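Local structure of hydroxynitrile lyase (Passiflora edulis, 5Y02) at residues A[5-19]-A[91-105]. The protein is a hydroxynitrile lyase, an enzyme that probably cleaves cyanohydrins such as (R)-mandelonitrile, and works as a homodimer with the dimeric alpha/beta-barrel fold. Residues are numbered along the deposited sequence; the frame is centred on the assembly and turned at random. Where two conformers were deposited one is given.
Sequences EIVRHIVFNRYKSQL and FFPACEKIVVLNYII. With MXN ((2R)-hydroxy(phenyl)ethanenitrile), chain M.
Strands 7-15 and 97-104 pair antiparallel in the four-stranded sheet of the stress-responsive alpha/beta-barrel domain, and His9, backed by Asn102, carries this pairing into the (R)-mandelonitrile pocket. The two are a non-hydrogen-bonded pair whose side chains run alongside each other, ring and amide nearly coplanar (14° apart). His9 ND1 donates to Asn102 OD1 at 2.6 Å, the oxygen lying at the ring edge, while Asn102 ND2 is held by Glu55 of the second subunit. With ND1 spent as donor, the far edge of the imidazole meets the ligand: His9 NE2 lies 2.6 Å from the cyanohydrin oxygen O10 in a hydrogen bond, and Tyr31 OH also hydrogen-bonds the ligand. Asn102, which is not among the residues lining the ligand, therefore probably fixes the rotation of the ring from the second shell. A phenylalanine in place of His9 would probably leave both Asn102 OD1 and the ligand hydroxyl without their imidazole partner. Beside the ring, Val11 CG2 and Val100 CG2 each come to 3.8 Å from the nitrile, at C8 and N9 respectively, and Phe92 lays its CZ against the phenyl ring.

On the opposite face of the two strands, which carries Arg8, Ile10, Phe12 and Tyr103, the second subunit also makes contact. Arg8 CB sits over the Tyr103 ring in a CH-pi contact, 3.8 Å from its centroid; Tyr103 reaches this position because CG stands between the backbone N and the carbonyl carbon (chi1 53°). Glu66 of the second subunit binds both Arg8 NE and Tyr103 OH. Toward the other end a classic beta bulge sets Glu96 and Lys97 opposite Arg14. Just before it, Asn13 OD1 is hydrogen-bonded to Tyr65 OH, while Asn13 ND2 lies 3.3 Å above the centre of the Tyr15 ring and donates to Cys95 SG at 3.5 Å.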
ATOM      1  N   GLU A   5      18.730   2.989  -3.963  1.00 56.40           N
ATOM      2  CA  GLU A   5      17.392   2.515  -4.372  1.00 49.49           C
ATOM      3  C   GLU A   5      16.624   1.964  -3.151  1.00 42.00           C
ATOM      4  O   GLU A   5      16.624   0.760  -2.880  1.00 38.62           O
ATOM      5  CB  GLU A   5      17.478   1.467  -5.499  1.00 49.03           C
ATOM      6  CG  GLU A   5      18.345   1.842  -6.701  1.00 50.09           C
ATOM      7  CD  GLU A   5      17.904   3.092  -7.441  1.00 51.53           C
ATOM      8  OE1 GLU A   5      18.744   3.670  -8.164  1.00 53.47           O
ATOM      9  OE2 GLU A   5      16.732   3.502  -7.321  1.00 53.01           O
ATOM     10  N   ILE A   6      15.993   2.885  -2.426  1.00 36.99           N
ATOM     11  CA  ILE A   6      15.116   2.583  -1.279  1.00 34.01           C
ATOM     12  C   ILE A   6      13.813   1.872  -1.717  1.00 29.12           C
ATOM     13  O   ILE A   6      13.164   2.291  -2.677  1.00 27.65           O
ATOM     14  CB  ILE A   6      14.804   3.886  -0.515  1.00 35.56           C
ATOM     15  CG1 ILE A   6      16.068   4.350   0.222  1.00 38.97           C
ATOM     16  CG2 ILE A   6      13.657   3.710   0.465  1.00 35.94           C
ATOM     17  CD1 ILE A   6      16.086   5.830   0.546  1.00 40.86           C
ATOM     18  N   VAL A   7      13.441   0.837  -0.969  1.00 25.55           N
ATOM     19  CA  VAL A   7      12.350  -0.080  -1.328  1.00 24.72           C
ATOM     20  C   VAL A   7      11.199   0.060  -0.346  1.00 23.12           C
ATOM     21  O   VAL A   7      11.416  -0.056   0.866  1.00 22.73           O
ATOM     22  CB  VAL A   7      12.816  -1.554  -1.238  1.00 25.95           C
ATOM     23  CG1 VAL A   7      11.649  -2.515  -1.451  1.00 26.98           C
ATOM     24  CG2 VAL A   7      13.934  -1.851  -2.229  1.00 28.35           C
ATOM     25  N   ARG A   8       9.988   0.271  -0.867  1.00 20.71           N
ATOM     26  CA  ARG A   8       8.775   0.259  -0.072  1.00 19.25           C
ATOM     27  C   ARG A   8       8.168  -1.133  -0.116  1.00 18.10           C
ATOM     28  O   ARG A   8       8.087  -1.753  -1.172  1.00 17.19           O
ATOM     29  CB  ARG A   8       7.757   1.270  -0.592  1.00 21.53           C
ATOM     30  CG  ARG A   8       8.204   2.722  -0.550  1.00 23.63           C
ATOM     31  CD  ARG A   8       8.147   3.283   0.870  1.00 25.41           C
ATOM     32  NE  ARG A   8       6.782   3.559   1.321  1.00 24.35           N
ATOM     33  CZ  ARG A   8       6.380   3.567   2.594  1.00 27.99           C
ATOM     34  NH1 ARG A   8       7.210   3.274   3.602  1.00 27.01           N
ATOM     35  NH2 ARG A   8       5.111   3.859   2.877  1.00 28.58           N
ATOM     36  N   HIS A   9       7.713  -1.591   1.036  1.00 16.47           N
ATOM     37  CA  HIS A   9       7.136  -2.913   1.200  1.00 16.72           C
ATOM     38  C   HIS A   9       5.748  -2.678   1.791  1.00 16.06           C
ATOM     39  O   HIS A   9       5.616  -2.267   2.952  1.00 16.15           O
ATOM     40  CB  HIS A   9       8.036  -3.730   2.134  1.00 16.75           C
ATOM     41  CG  HIS A   9       7.494  -5.071   2.526  1.00 18.03           C
ATOM     42  ND1 HIS A   9       7.445  -6.138   1.657  1.00 17.82           N
ATOM     43  CD2 HIS A   9       7.085  -5.547   3.730  1.00 18.95           C
ATOM     44  CE1 HIS A   9       6.978  -7.201   2.292  1.00 18.26           C
ATOM     45  NE2 HIS A   9       6.753  -6.872   3.551  1.00 19.48           N
ATOM     46  N   ILE A  10       4.725  -2.923   0.977  1.00 15.83           N
ATOM     47  CA  ILE A  10       3.350  -2.663   1.365  1.00 15.68           C
ATOM     48  C   ILE A  10       2.545  -3.942   1.299  1.00 14.50           C
ATOM     49  O   ILE A  10       2.502  -4.578   0.271  1.00 14.62           O
ATOM     50  CB  ILE A  10       2.624  -1.625   0.478  1.00 16.70           C
ATOM     51  CG1 ILE A  10       3.485  -0.383   0.242  1.00 18.76           C
ATOM     52  CG2 ILE A  10       1.292  -1.255   1.115  1.00 16.65           C
ATOM     53  CD1 ILE A  10       3.828   0.426   1.454  1.00 19.36           C
ATOM     54  N   VAL A  11       1.864  -4.232   2.399  1.00 14.08           N
ATOM     55  CA  VAL A  11       1.080  -5.437   2.607  1.00 14.41           C
ATOM     56  C   VAL A  11      -0.354  -5.007   2.873  1.00 13.74           C
ATOM     57  O   VAL A  11      -0.611  -4.142   3.720  1.00 13.32           O
ATOM     58  CB  VAL A  11       1.603  -6.223   3.818  1.00 14.73           C
ATOM     59  CG1 VAL A  11       0.754  -7.470   4.084  1.00 15.12           C
ATOM     60  CG2 VAL A  11       3.068  -6.579   3.604  1.00 15.22           C
ATOM     61  N   PHE A  12      -1.291  -5.599   2.141  1.00 13.54           N
ATOM     62  CA  PHE A  12      -2.718  -5.526   2.501  1.00 13.33           C
ATOM     63  C   PHE A  12      -3.150  -6.950   2.885  1.00 13.09           C
ATOM     64  O   PHE A  12      -2.810  -7.891   2.183  1.00 13.92           O
ATOM     65  CB  PHE A  12      -3.619  -5.127   1.326  1.00 13.72           C
ATOM     66  CG  PHE A  12      -3.411  -3.747   0.764  1.00 13.74           C
ATOM     67  CD1 PHE A  12      -2.745  -2.741   1.449  1.00 13.92           C
ATOM     68  CD2 PHE A  12      -3.973  -3.447  -0.462  1.00 13.86           C
ATOM     69  CE1 PHE A  12      -2.621  -1.480   0.903  1.00 14.39           C
ATOM     70  CE2 PHE A  12      -3.859  -2.176  -1.008  1.00 14.66           C
ATOM     71  CZ  PHE A  12      -3.179  -1.198  -0.323  1.00 14.38           C
ATOM     72  N   ASN A  13      -3.906  -7.112   3.965  1.00 13.62           N
ATOM     73  CA  ASN A  13      -4.470  -8.415   4.295  1.00 13.58           C
ATOM     74  C   ASN A  13      -5.879  -8.339   4.863  1.00 13.49           C
ATOM     75  O   ASN A  13      -6.431  -7.260   5.110  1.00 12.44           O
ATOM     76  CB  ASN A  13      -3.523  -9.239   5.208  1.00 13.96           C
ATOM     77  CG  ASN A  13      -3.733  -8.982   6.684  1.00 14.38           C
ATOM     78  OD1 ASN A  13      -3.961  -7.859   7.097  1.00 14.67           O
ATOM     79  ND2 ASN A  13      -3.646 -10.049   7.502  1.00 15.23           N
ATOM     80  N   ARG A  14      -6.439  -9.529   5.023  1.00 13.14           N
ATOM     81  CA  ARG A  14      -7.674  -9.783   5.694  1.00 14.48           C
ATOM     82  C   ARG A  14      -7.396 -11.021   6.533  1.00 14.17           C
ATOM     83  O   ARG A  14      -6.792 -11.973   6.031  1.00 14.22           O
ATOM     84  CB  ARG A  14      -8.779 -10.091   4.675  1.00 16.03           C
ATOM     85  CG  ARG A  14     -10.165 -10.225   5.288  1.00 17.20           C
ATOM     86  CD  ARG A  14     -11.131 -10.881   4.298  1.00 19.58           C
ATOM     87  NE  ARG A  14     -12.421 -11.055   4.954  1.00 21.37           N
ATOM     88  CZ  ARG A  14     -13.340 -10.101   5.109  1.00 24.54           C
ATOM     89  NH1 ARG A  14     -13.161  -8.865   4.625  1.00 24.33           N
ATOM     90  NH2 ARG A  14     -14.470 -10.383   5.770  1.00 26.41           N
ATOM     91  N   TYR A  15      -7.799 -10.978   7.796  1.00 14.95           N
ATOM     92  CA  TYR A  15      -7.568 -12.073   8.734  1.00 15.31           C
ATOM     93  C   TYR A  15      -8.638 -13.143   8.642  1.00 16.08           C
ATOM     94  O   TYR A  15      -9.794 -12.862   8.321  1.00 15.88           O
ATOM     95  CB  TYR A  15      -7.476 -11.561  10.168  1.00 14.92           C
ATOM     96  CG  TYR A  15      -6.171 -10.851  10.412  1.00 15.39           C
ATOM     97  CD1 TYR A  15      -5.011 -11.581  10.680  1.00 15.76           C
ATOM     98  CD2 TYR A  15      -6.076  -9.460  10.329  1.00 15.07           C
ATOM     99  CE1 TYR A  15      -3.796 -10.952  10.883  1.00 15.91           C
ATOM    100  CE2 TYR A  15      -4.864  -8.814  10.549  1.00 15.52           C
ATOM    101  CZ  TYR A  15      -3.730  -9.562  10.816  1.00 16.25           C
ATOM    102  OH  TYR A  15      -2.514  -8.953  10.998  1.00 16.39           O
ATOM    103  N   LYS A  16      -8.236 -14.369   8.968  1.00 16.45           N
ATOM    104  CA  LYS A  16      -9.184 -15.476   9.044  1.00 17.34           C
ATOM    105  C   LYS A  16     -10.227 -15.178  10.113  1.00 16.35           C
ATOM    106  O   LYS A  16      -9.902 -14.655  11.175  1.00 16.16           O
ATOM    107  CB  LYS A  16      -8.446 -16.748   9.387  1.00 19.46           C
ATOM    108  CG  LYS A  16      -7.412 -17.135   8.345  1.00 21.74           C
ATOM    109  CD  LYS A  16      -7.781 -18.362   7.580  1.00 23.36           C
ATOM    110  CE  LYS A  16      -6.724 -18.656   6.547  1.00 25.39           C
ATOM    111  NZ  LYS A  16      -6.760 -20.074   6.140  1.00 29.84           N
ATOM    112  N   SER A  17     -11.477 -15.535   9.837  1.00 15.80           N
ATOM    113  CA  SER A  17     -12.573 -15.205  10.738  1.00 16.14           C
ATOM    114  C   SER A  17     -12.528 -15.958  12.079  1.00 15.34           C
ATOM    115  O   SER A  17     -13.140 -15.492  13.030  1.00 14.67           O
ATOM    116  CB  SER A  17     -13.921 -15.441  10.050  1.00 17.39           C
ATOM    117  OG  SER A  17     -14.166 -16.822   9.945  1.00 18.66           O
ATOM    118  N   GLN A  18     -11.862 -17.114  12.166  0.66 13.42           N
ATOM    119  CA  GLN A  18     -11.859 -17.854  13.435  0.66 14.10           C
ATOM    120  C   GLN A  18     -10.939 -17.260  14.493  0.66 13.46           C
ATOM    121  O   GLN A  18     -11.022 -17.644  15.648  0.66 12.43           O
ATOM    122  CB  GLN A  18     -11.552 -19.356  13.236  0.66 14.52           C
ATOM    123  CG  GLN A  18     -10.084 -19.736  13.169  0.66 15.36           C
ATOM    124  CD  GLN A  18      -9.875 -21.179  12.707  0.66 15.63           C
ATOM    125  OE1 GLN A  18     -10.196 -21.517  11.566  0.66 15.53           O
ATOM    126  NE2 GLN A  18      -9.347 -22.031  13.591  0.66 14.26           N
ATOM    127  N   LEU A  19     -10.055 -16.341  14.112  1.00 14.87           N
ATOM    128  CA  LEU A  19      -9.093 -15.765  15.070  1.00 16.45           C
ATOM    129  C   LEU A  19      -9.737 -14.765  16.021  1.00 16.43           C
ATOM    130  O   LEU A  19     -10.519 -13.912  15.604  1.00 16.60           O
ATOM    131  CB  LEU A  19      -7.915 -15.099  14.340  1.00 17.83           C
ATOM    132  CG  LEU A  19      -7.020 -16.080  13.577  1.00 19.89           C
ATOM    133  CD1 LEU A  19      -6.093 -15.346  12.616  1.00 20.69           C
ATOM    134  CD2 LEU A  19      -6.227 -16.928  14.562  1.00 21.50           C
ATOM    135  N   PHE A  91       1.993 -15.372  10.674  1.00 17.17           N
ATOM    136  CA  PHE A  91       1.327 -14.359   9.865  1.00 17.27           C
ATOM    137  C   PHE A  91       0.585 -14.912   8.643  1.00 16.71           C
ATOM    138  O   PHE A  91      -0.590 -14.633   8.479  1.00 16.66           O
ATOM    139  CB  PHE A  91       2.312 -13.285   9.439  1.00 16.88           C
ATOM    140  CG  PHE A  91       1.665 -12.146   8.719  1.00 17.25           C
ATOM    141  CD1 PHE A  91       0.791 -11.301   9.390  1.00 17.31           C
ATOM    142  CD2 PHE A  91       1.918 -11.927   7.366  1.00 17.82           C
ATOM    143  CE1 PHE A  91       0.175 -10.244   8.728  1.00 17.85           C
ATOM    144  CE2 PHE A  91       1.314 -10.877   6.699  1.00 18.28           C
ATOM    145  CZ  PHE A  91       0.449 -10.037   7.377  1.00 18.14           C
ATOM    146  N   PHE A  92       1.268 -15.670   7.788  1.00 16.20           N
ATOM    147  CA  PHE A  92       0.655 -16.115   6.530  1.00 17.17           C
ATOM    148  C   PHE A  92      -0.549 -17.040   6.743  1.00 16.74           C
ATOM    149  O   PHE A  92      -1.573 -16.855   6.088  1.00 16.25           O
ATOM    150  CB  PHE A  92       1.699 -16.722   5.568  1.00 18.12           C
ATOM    151  CG  PHE A  92       2.710 -15.706   5.076  1.00 18.81           C
ATOM    152  CD1 PHE A  92       2.289 -14.556   4.421  1.00 19.15           C
ATOM    153  CD2 PHE A  92       4.070 -15.904   5.259  1.00 20.13           C
ATOM    154  CE1 PHE A  92       3.196 -13.603   3.992  1.00 20.01           C
ATOM    155  CE2 PHE A  92       4.993 -14.968   4.808  1.00 20.12           C
ATOM    156  CZ  PHE A  92       4.554 -13.807   4.174  1.00 20.30           C
ATOM    157  N   PRO A  93      -0.457 -17.995   7.697  1.00 16.61           N
ATOM    158  CA  PRO A  93      -1.645 -18.832   7.971  1.00 16.57           C
ATOM    159  C   PRO A  93      -2.830 -18.076   8.579  1.00 16.47           C
ATOM    160  O   PRO A  93      -3.986 -18.529   8.445  1.00 16.77           O
ATOM    161  CB  PRO A  93      -1.103 -19.919   8.919  1.00 17.28           C
ATOM    162  CG  PRO A  93       0.367 -19.965   8.602  1.00 16.95           C
ATOM    163  CD  PRO A  93       0.724 -18.505   8.415  1.00 16.67           C
ATOM    164  N   ALA A  94      -2.565 -16.920   9.202  1.00 15.81           N
ATOM    165  CA  ALA A  94      -3.627 -16.066   9.755  1.00 15.02           C
ATOM    166  C   ALA A  94      -4.361 -15.228   8.696  1.00 16.02           C
ATOM    167  O   ALA A  94      -5.401 -14.634   9.006  1.00 15.62           O
ATOM    168  CB  ALA A  94      -3.074 -15.167  10.837  1.00 14.85           C
ATOM    169  N   CYS A  95      -3.831 -15.183   7.471  1.00 15.89           N
ATOM    170  CA  CYS A  95      -4.384 -14.365   6.385  1.00 16.31           C
ATOM    171  C   CYS A  95      -5.450 -15.127   5.616  1.00 17.40           C
ATOM    172  O   CYS A  95      -5.176 -16.187   5.026  1.00 19.39           O
ATOM    173  CB  CYS A  95      -3.293 -13.915   5.409  1.00 16.40           C
ATOM    174  SG  CYS A  95      -2.046 -12.782   6.057  1.00 17.26           S
ATOM    175  N   GLU A  96      -6.668 -14.594   5.618  1.00 17.45           N
ATOM    176  CA  GLU A  96      -7.694 -15.074   4.682  1.00 18.21           C
ATOM    177  C   GLU A  96      -7.255 -14.739   3.253  1.00 18.69           C
ATOM    178  O   GLU A  96      -7.322 -15.573   2.339  1.00 17.17           O
ATOM    179  CB  GLU A  96      -9.048 -14.453   5.021  1.00 19.64           C
ATOM    180  CG  GLU A  96     -10.185 -14.865   4.108  1.00 21.72           C
ATOM    181  CD  GLU A  96     -10.420 -16.364   4.109  1.00 23.92           C
ATOM    182  OE1 GLU A  96     -10.253 -17.027   5.166  1.00 26.68           O
ATOM    183  OE2 GLU A  96     -10.762 -16.874   3.033  1.00 29.53           O
ATOM    184  N   LYS A  97      -6.774 -13.511   3.069  1.00 18.27           N
ATOM    185  CA  LYS A  97      -6.053 -13.174   1.860  1.00 19.05           C
ATOM    186  C   LYS A  97      -5.000 -12.108   2.086  1.00 17.50           C
ATOM    187  O   LYS A  97      -4.950 -11.483   3.139  1.00 15.73           O
ATOM    188  CB  LYS A  97      -7.008 -12.791   0.745  1.00 20.90           C
ATOM    189  CG  LYS A  97      -7.963 -11.679   1.089  1.00 21.77           C
ATOM    190  CD  LYS A  97      -8.943 -11.520  -0.056  1.00 23.84           C
ATOM    191  CE  LYS A  97      -9.682 -10.200  -0.005  1.00 24.06           C
ATOM    192  NZ  LYS A  97     -10.238  -9.931  -1.367  1.00 24.45           N
ATOM    193  N   ILE A  98      -4.147 -11.935   1.084  1.00 17.40           N
ATOM    194  CA  ILE A  98      -3.002 -11.040   1.216  1.00 17.35           C
ATOM    195  C   ILE A  98      -2.556 -10.591  -0.169  1.00 16.89           C
ATOM    196  O   ILE A  98      -2.659 -11.347  -1.136  1.00 16.48           O
ATOM    197  CB  ILE A  98      -1.851 -11.715   1.990  1.00 18.25           C
ATOM    198  CG1 ILE A  98      -0.711 -10.714   2.261  1.00 18.34           C
ATOM    199  CG2 ILE A  98      -1.330 -12.949   1.254  1.00 19.66           C
ATOM    200  CD1 ILE A  98       0.389 -11.271   3.117  1.00 19.12           C
ATOM    201  N   VAL A  99      -2.120  -9.341  -0.270  1.00 15.76           N
ATOM    202  CA  VAL A  99      -1.393  -8.872  -1.439  1.00 16.00           C
ATOM    203  C   VAL A  99      -0.223  -8.020  -0.937  1.00 15.40           C
ATOM    204  O   VAL A  99      -0.387  -7.243   0.014  1.00 14.33           O
ATOM    205  CB  VAL A  99      -2.285  -8.102  -2.436  1.00 17.29           C
ATOM    206  CG1 VAL A  99      -2.987  -6.929  -1.774  1.00 18.50           C
ATOM    207  CG2 VAL A  99      -1.494  -7.631  -3.642  1.00 18.12           C
ATOM    208  N   VAL A 100       0.935  -8.205  -1.562  1.00 15.34           N
ATOM    209  CA  VAL A 100       2.169  -7.516  -1.178  1.00 14.71           C
ATOM    210  C   VAL A 100       2.835  -6.955  -2.423  1.00 14.83           C
ATOM    211  O   VAL A 100       3.038  -7.674  -3.386  1.00 14.58           O
ATOM    212  CB  VAL A 100       3.152  -8.472  -0.461  1.00 15.04           C
ATOM    213  CG1 VAL A 100       4.326  -7.696   0.106  1.00 15.25           C
ATOM    214  CG2 VAL A 100       2.448  -9.229   0.667  1.00 15.19           C
ATOM    215  N   LEU A 101       3.161  -5.662  -2.417  1.00 14.97           N
ATOM    216  CA  LEU A 101       3.975  -5.093  -3.462  1.00 14.96           C
ATOM    217  C   LEU A 101       5.254  -4.563  -2.835  1.00 15.29           C
ATOM    218  O   LEU A 101       5.220  -4.023  -1.729  1.00 16.06           O
ATOM    219  CB  LEU A 101       3.261  -3.987  -4.225  1.00 14.82           C
ATOM    220  CG  LEU A 101       2.436  -4.497  -5.435  1.00 15.66           C
ATOM    221  CD1 LEU A 101       1.182  -5.198  -4.933  1.00 16.10           C
ATOM    222  CD2 LEU A 101       2.067  -3.362  -6.371  1.00 16.71           C
ATOM    223  N   ASN A 102       6.352  -4.737  -3.555  1.00 15.52           N
ATOM    224  CA  ASN A 102       7.652  -4.176  -3.180  1.00 15.90           C
ATOM    225  C   ASN A 102       8.120  -3.328  -4.335  1.00 15.59           C
ATOM    226  O   ASN A 102       8.132  -3.816  -5.455  1.00 14.96           O
ATOM    227  CB  ASN A 102       8.652  -5.301  -2.969  1.00 17.08           C
ATOM    228  CG  ASN A 102       8.328  -6.126  -1.751  1.00 17.91           C
ATOM    229  OD1 ASN A 102       8.475  -5.656  -0.636  1.00 21.37           O
ATOM    230  ND2 ASN A 102       7.863  -7.347  -1.961  1.00 18.03           N
ATOM    231  N   TYR A 103       8.484  -2.067  -4.091  1.00 16.36           N
ATOM    232  CA  TYR A 103       8.857  -1.174  -5.203  1.00 17.17           C
ATOM    233  C   TYR A 103       9.851  -0.107  -4.807  1.00 18.20           C
ATOM    234  O   TYR A 103       9.876   0.332  -3.641  1.00 17.14           O
ATOM    235  CB  TYR A 103       7.624  -0.492  -5.812  1.00 18.21           C
ATOM    236  CG  TYR A 103       6.761   0.226  -4.810  1.00 19.15           C
ATOM    237  CD1 TYR A 103       5.839  -0.494  -4.055  1.00 19.95           C
ATOM    238  CD2 TYR A 103       6.840   1.600  -4.618  1.00 20.06           C
ATOM    239  CE1 TYR A 103       5.021   0.120  -3.144  1.00 20.52           C
ATOM    240  CE2 TYR A 103       6.001   2.235  -3.689  1.00 20.83           C
ATOM    241  CZ  TYR A 103       5.094   1.467  -2.963  1.00 20.36           C
ATOM    242  OH  TYR A 103       4.225   1.989  -2.010  1.00 23.44           O
ATOM    243  N   ILE A 104      10.629   0.325  -5.801  1.00 19.62           N
ATOM    244  CA  ILE A 104      11.491   1.488  -5.665  0.54 21.15           C
ATOM    245  C   ILE A 104      10.622   2.728  -5.834  1.00 22.31           C
ATOM    246  O   ILE A 104       9.710   2.730  -6.657  1.00 21.46           O
ATOM    247  CB  ILE A 104      12.616   1.457  -6.727  0.54 22.01           C
ATOM    248  CG1 ILE A 104      13.553   0.269  -6.455  0.54 22.74           C
ATOM    249  CG2 ILE A 104      13.372   2.784  -6.797  0.54 22.58           C
ATOM    250  CD1 ILE A 104      14.164   0.244  -5.074  0.54 23.65           C
ATOM    251  N   ILE A 105      10.934   3.774  -5.085  1.00 24.64           N
ATOM    252  CA  ILE A 105      10.180   5.035  -5.118  1.00 27.93           C
ATOM    253  C   ILE A 105      10.487   5.867  -6.350  1.00 30.92           C
ATOM    254  O   ILE A 105      11.660   6.066  -6.711  1.00 27.39           O
ATOM    255  CB  ILE A 105      10.480   5.873  -3.856  1.00 30.45           C
ATOM    256  CG1 ILE A 105       9.873   5.188  -2.637  1.00 31.15           C
ATOM    257  CG2 ILE A 105       9.958   7.312  -3.976  1.00 31.22           C
ATOM    258  CD1 ILE A 105      10.585   5.507  -1.332  1.00 33.78           C
TER
HETATM  259  C1  MXN M 201       6.230 -10.196   6.437  1.00 27.71           C
HETATM  260  C2  MXN M 201       5.784 -11.513   6.500  1.00 27.64           C
HETATM  261  C3  MXN M 201       6.571 -12.503   7.091  1.00 27.84           C
HETATM  262  C4  MXN M 201       7.805 -12.161   7.633  1.00 26.04           C
HETATM  263  C5  MXN M 201       8.264 -10.854   7.564  1.00 26.86           C
HETATM  264  C6  MXN M 201       7.485  -9.866   6.971  1.00 28.24           C
HETATM  265  C7  MXN M 201       5.369  -9.193   5.758  1.00 29.36           C
HETATM  266  C8  MXN M 201       5.241  -9.659   4.357  1.00 29.91           C
HETATM  267  N9  MXN M 201       5.151 -10.034   3.255  1.00 30.58           N
HETATM  268  O10 MXN M 201       5.978  -7.888   5.786  1.00 30.85           O
HETATM  269  O   HOH W   1      13.616   4.711  -3.706  1.00 38.97           O
HETATM  270  O   HOH W   2     -11.974 -16.267   7.104  1.00 22.63           O